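Local structure of bromodomain protein, putative (Plasmodium falciparum 3D7, 4PY6) at residues F90-K95 / F125-W129. The protein probably binds acetyl-lysine marks, as on histones, through this bromodomain, one part of a much longer malaria-parasite protein. Numbering follows the deposited sequence.
Sequences FYHDMK and FEFLW
Helices 87-104 and 112-138, the last two of the left-handed four-helix bundle of the bromodomain fold, run antiparallel at 165° with their local axes 11.6 Å apart, setting Y91 opposite W129 and M94 opposite F125. F125 is the knob of this interface: its ring enters a hole made by F90, Y91, M94 and K95. M94 CB lies over one face of that ring, 3.6 Å from F125 CZ, while F90 CE1 meets its edge. Bends at chi2 and chi3 swing M94 CE back to F125 CD1, leaving SD 5.4 Å from the centroid of the F125 ring in an oblique Met-aromatic contact. One helical turn away, Y91 covers the indole of W129, with CB above the six-membered ring in a CH-pi contact and CD1 over the centre of the ring system, 3.6 Å from W129 CE2. Y91 places CG opposite its backbone N (chi1 171°), which sends the ring across to W129 and F125, completing an aromatic cluster that L27 and V31 of helix 22-32 also border. The side chain of M94 lies about 14 Å from the bound ligand. At the polar side, K95 has its stronger partner in D122, and its NZ also forms a salt bridge with E126 OE2 at 3.4 Å, weak as a hydrogen bond; the lysine's charge would probably stabilise the E126 carboxylate as an anion. E126 OE2 also accepts from the phenol: Y91 OH donates to its syn lone pair at 2.7 Å, ring and carboxylate planes standing 87° apart.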
# COMPACT_ATOMS: atom_id res chain seq x y z
N PHE A 90 -8.70 -12.52 11.72
CA PHE A 90 -8.85 -11.18 11.14
C PHE A 90 -7.90 -11.08 9.94
O PHE A 90 -8.29 -10.55 8.90
CB PHE A 90 -8.53 -10.10 12.20
CG PHE A 90 -8.12 -8.74 11.69
CD1 PHE A 90 -6.78 -8.45 11.42
CD2 PHE A 90 -9.05 -7.73 11.53
CE1 PHE A 90 -6.40 -7.18 10.96
CE2 PHE A 90 -8.67 -6.46 11.07
CZ PHE A 90 -7.34 -6.20 10.80
N TYR A 91 -6.65 -11.59 10.10
CA TYR A 91 -5.60 -11.63 9.08
C TYR A 91 -6.10 -12.38 7.84
O TYR A 91 -5.95 -11.88 6.72
CB TYR A 91 -4.32 -12.29 9.65
CG TYR A 91 -3.24 -12.58 8.62
CD1 TYR A 91 -2.30 -11.62 8.28
CD2 TYR A 91 -3.16 -13.83 8.01
CE1 TYR A 91 -1.32 -11.88 7.32
CE2 TYR A 91 -2.19 -14.10 7.04
CZ TYR A 91 -1.27 -13.12 6.70
OH TYR A 91 -0.31 -13.38 5.76
N HIS A 92 -6.71 -13.57 8.04
CA HIS A 92 -7.26 -14.42 6.98
C HIS A 92 -8.40 -13.74 6.23
O HIS A 92 -8.47 -13.88 5.01
CB HIS A 92 -7.70 -15.79 7.53
CG HIS A 92 -6.57 -16.67 7.96
ND1 HIS A 92 -6.75 -17.65 8.92
CD2 HIS A 92 -5.28 -16.71 7.54
CE1 HIS A 92 -5.58 -18.25 9.06
NE2 HIS A 92 -4.66 -17.71 8.25
N ASP A 93 -9.26 -12.99 6.95
CA ASP A 93 -10.39 -12.25 6.37
C ASP A 93 -9.92 -11.04 5.57
O ASP A 93 -10.45 -10.80 4.48
CB ASP A 93 -11.41 -11.85 7.45
CG ASP A 93 -12.50 -12.88 7.74
OD1 ASP A 93 -12.44 -13.99 7.18
OD2 ASP A 93 -13.42 -12.55 8.52
N MET A 94 -8.92 -10.30 6.08
CA MET A 94 -8.35 -9.14 5.39
C MET A 94 -7.68 -9.58 4.09
O MET A 94 -7.91 -8.96 3.06
CB MET A 94 -7.36 -8.38 6.29
CG MET A 94 -8.01 -7.62 7.43
SD MET A 94 -8.84 -6.09 6.94
CE MET A 94 -7.47 -4.98 6.92
N LYS A 95 -6.91 -10.70 4.14
CA LYS A 95 -6.24 -11.29 2.98
C LYS A 95 -7.25 -11.80 1.95
O LYS A 95 -6.98 -11.74 0.74
CB LYS A 95 -5.30 -12.44 3.41
CG LYS A 95 -3.98 -11.99 4.06
CD LYS A 95 -2.93 -11.47 3.07
CE LYS A 95 -2.12 -12.56 2.41
NZ LYS A 95 -1.07 -12.00 1.52
N PHE A 125 -1.29 -3.88 3.84
CA PHE A 125 -1.80 -4.66 4.97
C PHE A 125 -0.70 -5.53 5.58
O PHE A 125 -0.58 -5.59 6.81
CB PHE A 125 -3.03 -5.51 4.58
CG PHE A 125 -3.38 -6.59 5.58
CD1 PHE A 125 -3.93 -6.26 6.82
CD2 PHE A 125 -3.13 -7.93 5.31
CE1 PHE A 125 -4.22 -7.25 7.76
CE2 PHE A 125 -3.43 -8.92 6.25
CZ PHE A 125 -3.97 -8.57 7.47
N GLU A 126 0.10 -6.20 4.72
CA GLU A 126 1.21 -7.07 5.13
C GLU A 126 2.28 -6.30 5.90
O GLU A 126 2.87 -6.85 6.82
CB GLU A 126 1.82 -7.81 3.93
CG GLU A 126 1.06 -9.07 3.53
CD GLU A 126 1.10 -10.24 4.50
OE1 GLU A 126 2.10 -10.40 5.23
OE2 GLU A 126 0.13 -11.03 4.50
N PHE A 127 2.51 -5.02 5.53
CA PHE A 127 3.46 -4.14 6.21
C PHE A 127 2.92 -3.82 7.60
O PHE A 127 3.65 -3.95 8.58
CB PHE A 127 3.70 -2.84 5.41
CG PHE A 127 4.46 -1.76 6.16
CD1 PHE A 127 3.78 -0.79 6.89
CD2 PHE A 127 5.85 -1.72 6.14
CE1 PHE A 127 4.47 0.19 7.60
CE2 PHE A 127 6.54 -0.72 6.84
CZ PHE A 127 5.85 0.23 7.56
N LEU A 128 1.64 -3.41 7.68
CA LEU A 128 0.94 -3.06 8.92
C LEU A 128 0.80 -4.24 9.87
O LEU A 128 0.87 -4.05 11.08
CB LEU A 128 -0.43 -2.42 8.63
CG LEU A 128 -0.41 -1.00 8.04
CD1 LEU A 128 -1.73 -0.66 7.39
CD2 LEU A 128 -0.04 0.04 9.09
N TRP A 129 0.64 -5.46 9.32
CA TRP A 129 0.55 -6.69 10.11
C TRP A 129 1.93 -7.04 10.68
O TRP A 129 2.01 -7.42 11.84
CB TRP A 129 -0.02 -7.85 9.28
CG TRP A 129 -0.14 -9.13 10.06
CD1 TRP A 129 0.74 -10.17 10.07
CD2 TRP A 129 -1.20 -9.49 10.96
NE1 TRP A 129 0.29 -11.16 10.92
CE2 TRP A 129 -0.90 -10.77 11.47
CE3 TRP A 129 -2.39 -8.85 11.37
CZ2 TRP A 129 -1.74 -11.43 12.38
CZ3 TRP A 129 -3.22 -9.51 12.27
CH2 TRP A 129 -2.89 -10.78 12.77